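Local coordinates for periplasmic binding protein (Thermotoga lettingae TMO, PDB 4RY8) that binds 5-methylthioribose and probably serves as the solute-binding component of a sugar transporter, at residues Q128-F133 / F225-S229; A137-N143 / A198-M204; A175-A181 / W205-G211; T184-E189 / G211-I216. All blocks are in the same frame, centred on the assembly; numbering follows the deposited sequence.

Contact 1: Q128-F133 / F225-S229; sequences QLAVDF and FKVYS
Tyr228 of the strand segment 225-229 lays its ring against Leu129 of the helical segment 128-133, and this pair forms the tightly packed part of the contact. The CA of Leu129 stands over one face of the ring, 3.8 Å from the Tyr228 centroid and 16° off the ring normal, which meets the geometry of a CH-pi contact. The Leu129 side chain runs at about a right angle to the tyrosine, and its CG reaches CD1 of Tyr228 at 3.8 Å. The leucine lies along the ring, and both residues also touch Leu202 of strand 200-203. At the ring's rim, Gln128 brings its CG to within 4.0 Å of Tyr228 CE2. Phe133, the first residue beyond the helix, sets its CE1 3.9 Å from Tyr228 CE1, an atom lying in the plane of the phenylalanine ring.

The phenol end leads to the looser, exposed side. Tyr228 OH donates to OD2 of Asp132 at 2.7 Å, using the anti lone pair of the carboxylate, whose plane is turned 60° from the ring. Lys226 touches this side mainly through its CB, 4.0 Å from Phe133 CZ at the ring edge. Its NZ remains 5.1 Å from Asp132 OD2, so any attraction between the opposite charges is probably weak. Helix axis and strand axis run 154° apart at 9.7 Å, a near-antiparallel course that is typical of a helix laid over a strand in the three-layer alpha/beta lobe of a periplasmic binding protein.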
# COMPACT_ATOMS: atom_id res chain seq x y z
N GLN C 128 -9.42 2.68 -4.07
CA GLN C 128 -9.91 3.11 -5.41
C GLN C 128 -11.44 3.27 -5.33
O GLN C 128 -12.00 4.23 -5.81
CB GLN C 128 -9.55 2.07 -6.44
CG GLN C 128 -9.92 2.42 -7.86
CD GLN C 128 -8.97 3.41 -8.41
OE1 GLN C 128 -8.11 3.92 -7.68
NE2 GLN C 128 -9.07 3.68 -9.70
N LEU C 129 -12.11 2.32 -4.66
CA LEU C 129 -13.53 2.43 -4.47
C LEU C 129 -13.83 3.71 -3.64
O LEU C 129 -14.74 4.47 -3.98
CB LEU C 129 -14.07 1.15 -3.76
CG LEU C 129 -15.59 1.05 -3.55
CD1 LEU C 129 -15.98 -0.37 -3.21
CD2 LEU C 129 -16.07 1.97 -2.44
N ALA C 130 -13.11 3.92 -2.55
CA ALA C 130 -13.37 5.03 -1.62
C ALA C 130 -13.28 6.36 -2.27
O ALA C 130 -14.17 7.15 -2.20
CB ALA C 130 -12.40 4.95 -0.45
N VAL C 131 -12.17 6.58 -2.94
CA VAL C 131 -11.95 7.78 -3.72
C VAL C 131 -12.97 7.98 -4.89
O VAL C 131 -13.44 9.11 -5.12
CB VAL C 131 -10.48 7.78 -4.23
CG1 VAL C 131 -10.24 8.89 -5.25
CG2 VAL C 131 -9.55 7.93 -3.05
N ASP C 132 -13.28 6.95 -5.66
CA ASP C 132 -14.28 7.08 -6.70
C ASP C 132 -15.61 7.52 -6.19
O ASP C 132 -16.34 8.20 -6.88
CB ASP C 132 -14.47 5.76 -7.44
CG ASP C 132 -13.42 5.54 -8.52
OD1 ASP C 132 -12.47 6.36 -8.62
OD2 ASP C 132 -13.56 4.54 -9.26
N PHE C 133 -15.97 7.10 -4.98
CA PHE C 133 -17.20 7.52 -4.37
C PHE C 133 -17.06 8.74 -3.42
O PHE C 133 -18.00 9.04 -2.68
CB PHE C 133 -17.80 6.30 -3.61
CG PHE C 133 -18.51 5.34 -4.51
CD1 PHE C 133 -17.81 4.36 -5.19
CD2 PHE C 133 -19.89 5.44 -4.70
CE1 PHE C 133 -18.47 3.48 -6.02
CE2 PHE C 133 -20.55 4.57 -5.52
CZ PHE C 133 -19.84 3.59 -6.20
N PHE C 225 -24.58 0.42 -10.22
CA PHE C 225 -23.47 -0.23 -9.55
C PHE C 225 -22.12 0.08 -10.17
O PHE C 225 -22.00 0.37 -11.37
CB PHE C 225 -23.68 -1.74 -9.57
CG PHE C 225 -24.61 -2.23 -8.50
CD1 PHE C 225 -24.15 -2.46 -7.22
CD2 PHE C 225 -25.95 -2.47 -8.78
CE1 PHE C 225 -24.99 -2.91 -6.22
CE2 PHE C 225 -26.80 -2.92 -7.76
CZ PHE C 225 -26.33 -3.12 -6.50
N LYS C 226 -21.10 0.01 -9.32
CA LYS C 226 -19.72 0.03 -9.77
C LYS C 226 -19.01 -1.10 -9.06
O LYS C 226 -19.19 -1.27 -7.87
CB LYS C 226 -19.09 1.39 -9.49
CG LYS C 226 -19.57 2.47 -10.44
CD LYS C 226 -18.55 3.59 -10.49
CE LYS C 226 -19.13 4.84 -11.13
NZ LYS C 226 -18.06 5.87 -11.23
N VAL C 227 -18.27 -1.92 -9.80
CA VAL C 227 -17.65 -3.11 -9.26
C VAL C 227 -16.14 -2.98 -9.28
O VAL C 227 -15.58 -2.58 -10.27
CB VAL C 227 -18.07 -4.38 -10.02
CG1 VAL C 227 -17.50 -5.63 -9.31
CG2 VAL C 227 -19.59 -4.44 -10.11
N TYR C 228 -15.53 -3.30 -8.15
CA TYR C 228 -14.09 -3.26 -7.92
C TYR C 228 -13.68 -4.69 -7.55
O TYR C 228 -14.33 -5.31 -6.71
CB TYR C 228 -13.75 -2.27 -6.77
CG TYR C 228 -14.20 -0.85 -7.13
CD1 TYR C 228 -15.55 -0.48 -7.04
CD2 TYR C 228 -13.31 0.10 -7.62
CE1 TYR C 228 -15.98 0.79 -7.40
CE2 TYR C 228 -13.75 1.36 -7.99
CZ TYR C 228 -15.07 1.69 -7.89
OH TYR C 228 -15.51 2.92 -8.25
N SER C 229 -12.63 -5.20 -8.20
CA SER C 229 -12.17 -6.56 -7.92
C SER C 229 -10.65 -6.67 -7.79
O SER C 229 -9.91 -5.70 -7.84
CB SER C 229 -12.65 -7.48 -9.03
OG SER C 229 -11.94 -7.12 -10.22

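Contact 2: A137-N143 / A198-M204; sequences ANVIYVN and ANAVLAM
Val142 and Val201 meet in the apolar centre, CG2 of the first 3.8 Å from CG1 of the second, on the sheet face that also carries Ile140 and Ala203. Farther along that face Ile140 CD1 presses on Ala198 CB at 3.4 Å, tighter than normal van der Waals contact. On the other face Val139 CG1 lies against Leu202 CB, and the side chains of Tyr141 and Leu202 run side by side in the same direction.

Between the faces, the backbones pair as parallel strands whose axes are 4.6 Å apart and 30° in angle. Ile140 and Val142 each both donate to and accept from the segment 198-204; Val142 N to Leu202 O is short, 2.7 Å, and almost straight at 178°.

Polar groups take over at both ends. Asn199 curls back, CG between its backbone N and carbonyl carbon (chi1 59°), and its OD1 accepts from Asn138 N at 2.9 Å, while Asn138 O receives Asn199 N. At the opposite end Asn143 holds Tyr141 OH through ND2, 3.0 Å and nearly in the amide plane, and its CG packs on Met204 CB at 3.7 Å. Asp154 also bonds that hydroxyl, and Leu150 O takes ND2 too. Were Asn143 an alanine, Tyr141 OH and Leu150 O would probably each lose a partner, and the flank of Met204 would be uncovered. Chemically, an apolar, continuously bonded sheet core thus ends in a polar network beside Met204, a residue of the methylthioribose pocket.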
# COMPACT_ATOMS: atom_id res chain seq x y z
N ALA C 137 -20.41 5.46 0.11
CA ALA C 137 -20.89 4.33 -0.67
C ALA C 137 -21.52 3.28 0.23
O ALA C 137 -21.06 3.09 1.35
CB ALA C 137 -19.76 3.65 -1.41
N ASN C 138 -22.48 2.54 -0.34
CA ASN C 138 -23.09 1.36 0.28
C ASN C 138 -22.60 0.05 -0.40
O ASN C 138 -23.09 -0.35 -1.46
CB ASN C 138 -24.62 1.46 0.19
CG ASN C 138 -25.19 2.66 0.93
OD1 ASN C 138 -26.14 3.30 0.47
ND2 ASN C 138 -24.63 2.96 2.08
N VAL C 139 -21.65 -0.61 0.23
CA VAL C 139 -20.87 -1.63 -0.42
C VAL C 139 -21.35 -3.01 -0.07
O VAL C 139 -21.48 -3.33 1.16
CB VAL C 139 -19.38 -1.51 0.01
CG1 VAL C 139 -18.53 -2.57 -0.69
CG2 VAL C 139 -18.87 -0.11 -0.30
N ILE C 140 -21.56 -3.81 -1.12
CA ILE C 140 -21.64 -5.29 -1.04
C ILE C 140 -20.25 -5.88 -1.15
O ILE C 140 -19.59 -5.78 -2.17
CB ILE C 140 -22.60 -5.90 -2.08
CG1 ILE C 140 -24.03 -5.35 -1.80
CG2 ILE C 140 -22.55 -7.44 -2.04
CD1 ILE C 140 -25.05 -5.55 -2.89
N TYR C 141 -19.79 -6.49 -0.07
CA TYR C 141 -18.42 -7.02 0.02
C TYR C 141 -18.46 -8.50 -0.28
O TYR C 141 -19.15 -9.28 0.40
CB TYR C 141 -17.94 -6.83 1.45
CG TYR C 141 -16.54 -7.31 1.80
CD1 TYR C 141 -15.45 -7.08 0.98
CD2 TYR C 141 -16.30 -7.84 3.05
CE1 TYR C 141 -14.19 -7.49 1.35
CE2 TYR C 141 -15.04 -8.24 3.42
CZ TYR C 141 -13.99 -8.03 2.58
OH TYR C 141 -12.75 -8.38 2.99
N VAL C 142 -17.67 -8.93 -1.26
CA VAL C 142 -17.65 -10.35 -1.62
C VAL C 142 -16.28 -10.94 -1.31
O VAL C 142 -15.25 -10.65 -1.98
CB VAL C 142 -18.01 -10.60 -3.06
CG1 VAL C 142 -18.39 -12.06 -3.22
CG2 VAL C 142 -19.11 -9.66 -3.54
N ASN C 143 -16.26 -11.71 -0.23
CA ASN C 143 -15.05 -12.32 0.25
C ASN C 143 -15.42 -13.29 1.32
O ASN C 143 -16.56 -13.26 1.82
CB ASN C 143 -14.10 -11.25 0.82
CG ASN C 143 -12.67 -11.74 0.97
OD1 ASN C 143 -12.25 -12.74 0.37
ND2 ASN C 143 -11.91 -11.02 1.76
N ALA C 198 -27.61 -0.55 -1.86
CA ALA C 198 -26.24 -0.86 -2.16
C ALA C 198 -25.93 -0.28 -3.55
O ALA C 198 -26.78 -0.33 -4.42
CB ALA C 198 -26.00 -2.36 -2.12
N ASN C 199 -24.76 0.34 -3.71
CA ASN C 199 -24.36 0.89 -5.03
C ASN C 199 -22.90 0.58 -5.44
O ASN C 199 -22.40 1.07 -6.44
CB ASN C 199 -24.60 2.41 -5.06
CG ASN C 199 -23.81 3.15 -3.98
OD1 ASN C 199 -23.15 2.55 -3.13
ND2 ASN C 199 -23.93 4.46 -3.97
N ALA C 200 -22.21 -0.25 -4.66
CA ALA C 200 -20.87 -0.69 -5.09
C ALA C 200 -20.64 -2.11 -4.68
O ALA C 200 -21.21 -2.58 -3.70
CB ALA C 200 -19.79 0.20 -4.49
N VAL C 201 -19.78 -2.79 -5.43
CA VAL C 201 -19.30 -4.13 -5.08
C VAL C 201 -17.78 -4.15 -5.01
O VAL C 201 -17.08 -3.67 -5.88
CB VAL C 201 -19.76 -5.19 -6.11
CG1 VAL C 201 -19.20 -6.58 -5.75
CG2 VAL C 201 -21.26 -5.16 -6.25
N LEU C 202 -17.29 -4.76 -3.95
CA LEU C 202 -15.88 -5.00 -3.76
C LEU C 202 -15.70 -6.50 -3.59
O LEU C 202 -16.13 -7.12 -2.60
CB LEU C 202 -15.37 -4.22 -2.56
CG LEU C 202 -13.93 -4.44 -2.18
CD1 LEU C 202 -13.02 -3.85 -3.26
CD2 LEU C 202 -13.66 -3.81 -0.81
N ALA C 203 -15.06 -7.10 -4.55
CA ALA C 203 -14.94 -8.55 -4.68
C ALA C 203 -13.49 -8.92 -4.74
O ALA C 203 -12.76 -8.53 -5.67
CB ALA C 203 -15.65 -9.03 -5.93
N MET C 204 -13.06 -9.70 -3.78
CA MET C 204 -11.62 -9.93 -3.54
C MET C 204 -11.00 -11.14 -4.33
O MET C 204 -9.90 -11.53 -4.07
CB MET C 204 -11.41 -10.02 -2.02
CG MET C 204 -11.56 -8.68 -1.24
SD MET C 204 -10.60 -7.28 -2.00
CE MET C 204 -10.58 -6.14 -0.63

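Contact 3: A175-A181 / W205-G211; sequences AVTGSTA and WDEFAKG. With SR1 (5-S-methyl-5-thio-alpha-D-ribofuranose), chain G.
Mainly apolar, this contact joins the turn leading into helix 180-194 to the first turns of helix 206-219, at the edge of the sugar pocket. Trp205, at the N-cap position, is sandwiched: Glu207 CB lies over the centre of one face, and C5 of methylthioribose stands 3.6 Å above the opposite face. The far end of the indole meets Thr180, whose CG2 is 3.6 Å from Trp205 CZ3. Thr180 OG1 sits beside the backbone N (chi1 -70°), which leaves the methyl anti to that N, where it also reaches Phe208 CD1 at 3.5 Å. Val176 CG2 closes the group, 4.0 Å from Trp205 CZ3 and near the ligand's S-methyl carbon.

Water 1 takes the N-H of Ala181 and donates to Glu207 OE1 at 2.6 Å. Glu207 OE2 is engaged by Lys210 NZ at 2.8 Å, and Thr180 OG1 is bonded by Glu26. Gly211 CA comes 3.1 Å from Ala181 O, where a side chain would clash. A serine at Trp205 would lack the indole, and a gap would probably open between sugar and Thr180. Indole and valine thus form an apolar wall, consistent with a site for the sugar's C5 side and S-methyl, while Asp231 and Arg153 bond polar atoms.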
# COMPACT_ATOMS: atom_id res chain seq x y z
N ALA C 175 -18.78 -17.65 -0.96
CA ALA C 175 -18.19 -18.90 -0.55
C ALA C 175 -17.41 -19.44 -1.72
O ALA C 175 -17.75 -19.21 -2.88
CB ALA C 175 -19.28 -19.88 -0.13
N VAL C 176 -16.36 -20.19 -1.41
CA VAL C 176 -15.53 -20.84 -2.41
C VAL C 176 -16.05 -22.27 -2.55
O VAL C 176 -15.91 -23.07 -1.64
CB VAL C 176 -14.04 -20.87 -1.98
CG1 VAL C 176 -13.21 -21.67 -2.98
CG2 VAL C 176 -13.52 -19.45 -1.83
N THR C 177 -16.62 -22.61 -3.70
CA THR C 177 -17.43 -23.82 -3.82
C THR C 177 -16.98 -24.81 -4.87
O THR C 177 -17.48 -25.92 -4.88
CB THR C 177 -18.88 -23.46 -4.20
OG1 THR C 177 -18.87 -22.79 -5.48
CG2 THR C 177 -19.51 -22.57 -3.14
N GLY C 178 -16.11 -24.42 -5.80
CA GLY C 178 -15.98 -25.20 -7.03
C GLY C 178 -16.81 -24.73 -8.21
O GLY C 178 -16.52 -25.05 -9.36
N SER C 179 -17.85 -23.96 -7.94
CA SER C 179 -18.64 -23.25 -8.96
C SER C 179 -18.91 -21.85 -8.42
O SER C 179 -20.08 -21.41 -8.26
CB SER C 179 -19.97 -23.96 -9.18
OG SER C 179 -19.73 -25.30 -9.44
N THR C 180 -17.83 -21.17 -8.06
CA THR C 180 -17.89 -19.95 -7.28
C THR C 180 -18.55 -18.81 -8.02
O THR C 180 -19.37 -18.11 -7.44
CB THR C 180 -16.47 -19.57 -6.77
OG1 THR C 180 -16.03 -20.51 -5.77
CG2 THR C 180 -16.46 -18.19 -6.20
N ALA C 181 -18.18 -18.58 -9.29
CA ALA C 181 -18.79 -17.51 -10.08
C ALA C 181 -20.30 -17.67 -10.17
O ALA C 181 -21.02 -16.71 -9.88
CB ALA C 181 -18.19 -17.46 -11.52
N TRP C 205 -11.73 -11.71 -5.28
CA TRP C 205 -11.18 -12.71 -6.25
C TRP C 205 -11.94 -12.52 -7.57
O TRP C 205 -13.13 -12.26 -7.50
CB TRP C 205 -11.39 -14.13 -5.63
CG TRP C 205 -11.08 -15.31 -6.51
CD1 TRP C 205 -10.20 -15.38 -7.55
CD2 TRP C 205 -11.62 -16.60 -6.37
NE1 TRP C 205 -10.18 -16.63 -8.08
CE2 TRP C 205 -11.05 -17.41 -7.37
CE3 TRP C 205 -12.56 -17.16 -5.50
CZ2 TRP C 205 -11.40 -18.75 -7.52
CZ3 TRP C 205 -12.90 -18.47 -5.65
CH2 TRP C 205 -12.32 -19.26 -6.63
N ASP C 206 -11.30 -12.60 -8.77
CA ASP C 206 -12.07 -12.36 -9.97
C ASP C 206 -13.25 -13.31 -10.20
O ASP C 206 -14.21 -12.92 -10.86
CB ASP C 206 -11.20 -12.20 -11.29
CG ASP C 206 -10.39 -13.46 -11.65
OD1 ASP C 206 -10.37 -14.45 -10.91
OD2 ASP C 206 -9.75 -13.46 -12.75
N GLU C 207 -13.23 -14.52 -9.65
CA GLU C 207 -14.39 -15.43 -9.75
C GLU C 207 -15.62 -14.92 -8.97
O GLU C 207 -16.77 -15.07 -9.42
CB GLU C 207 -14.00 -16.84 -9.31
CG GLU C 207 -13.02 -17.52 -10.25
CD GLU C 207 -13.56 -17.69 -11.65
OE1 GLU C 207 -14.68 -18.21 -11.84
OE2 GLU C 207 -12.85 -17.31 -12.60
N PHE C 208 -15.39 -14.26 -7.85
CA PHE C 208 -16.47 -13.61 -7.11
C PHE C 208 -16.99 -12.44 -7.97
O PHE C 208 -18.19 -12.26 -8.16
CB PHE C 208 -15.96 -13.00 -5.80
CG PHE C 208 -15.59 -13.99 -4.70
CD1 PHE C 208 -16.30 -15.17 -4.45
CD2 PHE C 208 -14.60 -13.62 -3.81
CE1 PHE C 208 -15.91 -15.98 -3.40
CE2 PHE C 208 -14.24 -14.42 -2.75
CZ PHE C 208 -14.90 -15.60 -2.54
N ALA C 209 -16.08 -11.64 -8.49
CA ALA C 209 -16.45 -10.46 -9.31
C ALA C 209 -17.32 -10.85 -10.52
O ALA C 209 -18.32 -10.23 -10.78
CB ALA C 209 -15.19 -9.72 -9.77
N LYS C 210 -16.94 -11.92 -11.22
CA LYS C 210 -17.62 -12.36 -12.43
C LYS C 210 -19.05 -12.69 -12.12
O LYS C 210 -19.96 -12.28 -12.80
CB LYS C 210 -16.92 -13.58 -13.04
CG LYS C 210 -15.42 -13.39 -13.25
CD LYS C 210 -14.98 -13.32 -14.68
CE LYS C 210 -14.78 -14.70 -15.26
NZ LYS C 210 -13.83 -15.59 -14.54
N GLY C 211 -19.27 -13.42 -11.03
CA GLY C 211 -20.64 -13.68 -10.60
C GLY C 211 -21.43 -12.46 -10.31
O GLY C 211 -22.60 -12.36 -10.74
CS SR1 G . -9.67 -18.72 -3.12
S SR1 G . -8.22 -17.71 -2.90
C5 SR1 G . -8.39 -16.85 -4.49
C4 SR1 G . -7.26 -15.84 -4.69
O4 SR1 G . -6.07 -16.56 -4.61
C1 SR1 G . -5.14 -16.14 -5.62
O1 SR1 G . -4.04 -15.60 -4.97
C2 SR1 G . -5.79 -15.10 -6.52
O2 SR1 G . -5.25 -13.75 -6.47
C3 SR1 G . -7.23 -15.15 -6.05
O3 SR1 G . -7.77 -13.84 -5.96
O HOH W 1 -16.14 -20.03 -10.69

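Contact 4: T184-E189 / G211-I216; sequences TQTRME and GAVRAI
Helices 184-189 and 211-216 cross at -50° with their axes 7.5 Å apart, and Gln185 CA comes 4.1 Å from Gly211 CA. That closeness depends on the glycine, since a CB at Gly211 would run into Thr184 and the backbone of Gln185. Gln185 CA instead makes a CA-H...O contact of 3.4 Å with Gly211 O.

Met188 packs into the angle between the helices, its CB 3.6 Å from Ala215 CB. The chain leaves with CG anti to the backbone N (chi1 -177°) and bends at chi2 (73°), which brings CE to 4.0 Å from Ile216 CD1. Gln185, by contrast, stays extended across Arg214 at about a right angle, and its OE1 lies 3.5 Å from Arg214 CB. Water 2 ties their polar ends: it donates to Gln185 OE1 and accepts from Arg214 NH1, lying in the guanidinium plane at its edge. The amide is thus linked to the charge through one water, on the partly exposed side of the contact.

Inward, Met188 and Ala212 rest on Val201 of strand 200-203, and Met188 and Ile216 touch Phe225. The two helices therefore pack side by side on one face of the sheet.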
# COMPACT_ATOMS: atom_id res chain seq x y z
N THR C 184 -21.87 -17.22 -6.72
CA THR C 184 -21.84 -15.79 -6.36
C THR C 184 -22.90 -14.99 -7.15
O THR C 184 -23.42 -14.00 -6.68
CB THR C 184 -20.47 -15.16 -6.62
OG1 THR C 184 -19.42 -15.98 -6.08
CG2 THR C 184 -20.38 -13.78 -6.00
N GLN C 185 -23.22 -15.42 -8.36
CA GLN C 185 -24.28 -14.75 -9.09
C GLN C 185 -25.60 -14.88 -8.31
O GLN C 185 -26.36 -13.93 -8.14
CB GLN C 185 -24.44 -15.34 -10.47
CG GLN C 185 -25.43 -14.53 -11.29
CD GLN C 185 -25.44 -14.89 -12.74
OE1 GLN C 185 -24.50 -15.47 -13.25
NE2 GLN C 185 -26.51 -14.56 -13.40
N THR C 186 -25.87 -16.09 -7.86
CA THR C 186 -27.12 -16.39 -7.17
C THR C 186 -27.20 -15.52 -5.92
O THR C 186 -28.21 -14.89 -5.67
CB THR C 186 -27.20 -17.86 -6.81
OG1 THR C 186 -27.23 -18.61 -8.02
CG2 THR C 186 -28.49 -18.17 -6.02
N ARG C 187 -26.14 -15.53 -5.14
CA ARG C 187 -26.06 -14.73 -3.91
C ARG C 187 -26.25 -13.25 -4.19
O ARG C 187 -26.91 -12.57 -3.44
CB ARG C 187 -24.70 -14.93 -3.22
CG ARG C 187 -24.45 -16.30 -2.63
CD ARG C 187 -22.94 -16.60 -2.58
NE ARG C 187 -22.65 -17.49 -1.45
CZ ARG C 187 -22.96 -18.79 -1.40
NH1 ARG C 187 -23.53 -19.40 -2.43
NH2 ARG C 187 -22.67 -19.48 -0.30
N MET C 188 -25.63 -12.75 -5.26
CA MET C 188 -25.70 -11.35 -5.57
C MET C 188 -27.14 -10.94 -5.91
O MET C 188 -27.56 -9.85 -5.47
CB MET C 188 -24.69 -10.98 -6.66
CG MET C 188 -24.65 -9.50 -6.99
SD MET C 188 -23.89 -8.41 -5.77
CE MET C 188 -24.39 -6.81 -6.40
N GLU C 189 -27.90 -11.80 -6.62
CA GLU C 189 -29.32 -11.57 -6.93
C GLU C 189 -30.09 -11.31 -5.66
O GLU C 189 -30.88 -10.34 -5.58
CB GLU C 189 -29.98 -12.77 -7.60
CG GLU C 189 -29.61 -13.07 -9.05
CD GLU C 189 -30.03 -14.49 -9.44
OE1 GLU C 189 -31.03 -15.02 -8.90
OE2 GLU C 189 -29.36 -15.09 -10.29
N GLY C 211 -19.27 -13.42 -11.03
CA GLY C 211 -20.64 -13.68 -10.60
C GLY C 211 -21.43 -12.46 -10.31
O GLY C 211 -22.60 -12.36 -10.74
N ALA C 212 -20.82 -11.52 -9.60
CA ALA C 212 -21.48 -10.28 -9.19
C ALA C 212 -21.89 -9.42 -10.39
O ALA C 212 -23.02 -8.93 -10.46
CB ALA C 212 -20.58 -9.48 -8.27
N VAL C 213 -20.97 -9.31 -11.35
CA VAL C 213 -21.23 -8.52 -12.57
C VAL C 213 -22.32 -9.12 -13.41
O VAL C 213 -23.16 -8.38 -13.94
CB VAL C 213 -19.93 -8.40 -13.40
CG1 VAL C 213 -20.18 -7.72 -14.75
CG2 VAL C 213 -18.89 -7.61 -12.62
N ARG C 214 -22.33 -10.45 -13.58
CA ARG C 214 -23.37 -11.08 -14.35
C ARG C 214 -24.73 -10.91 -13.67
O ARG C 214 -25.71 -10.69 -14.32
CB ARG C 214 -23.06 -12.55 -14.56
CG ARG C 214 -21.81 -12.82 -15.33
CD ARG C 214 -21.55 -14.30 -15.40
NE ARG C 214 -20.28 -14.51 -16.07
CZ ARG C 214 -19.35 -15.39 -15.72
NH1 ARG C 214 -19.51 -16.19 -14.66
NH2 ARG C 214 -18.23 -15.45 -16.44
N ALA C 215 -24.78 -11.00 -12.34
CA ALA C 215 -26.02 -10.75 -11.61
C ALA C 215 -26.55 -9.34 -11.89
O ALA C 215 -27.73 -9.16 -12.19
CB ALA C 215 -25.79 -10.94 -10.12
N ILE C 216 -25.65 -8.37 -11.82
CA ILE C 216 -25.95 -6.95 -12.10
C ILE C 216 -26.48 -6.75 -13.54
O ILE C 216 -27.48 -6.05 -13.77
CB ILE C 216 -24.72 -6.05 -11.84
CG1 ILE C 216 -24.48 -5.96 -10.34
CG2 ILE C 216 -24.94 -4.65 -12.42
CD1 ILE C 216 -23.07 -5.58 -9.97
O HOH W 2 -21.87 -16.60 -12.69

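All four contacts lie in the lobe built on the mixed sheet that holds strands 137-142, 200-203 and 226-230. Contact 2 pairs two inner strands of the sheet; contact 1, centred 8 Å away, adds helix 118-132 on one face, while contacts 3 and 4 join helices 180-194 and 206-219 on the other. Contacts 3 and 4 share Gly211, with centres 9 Å apart. Along the chain, contact 1 closes a loop enclosing the other three, and contact 2 alternates its segments with those of contacts 3 and 4. Packing thus continues from the lobe's outer end, through Met188 against Ile140 and Val201, to the sugar pocket reached by contacts 2 and 3.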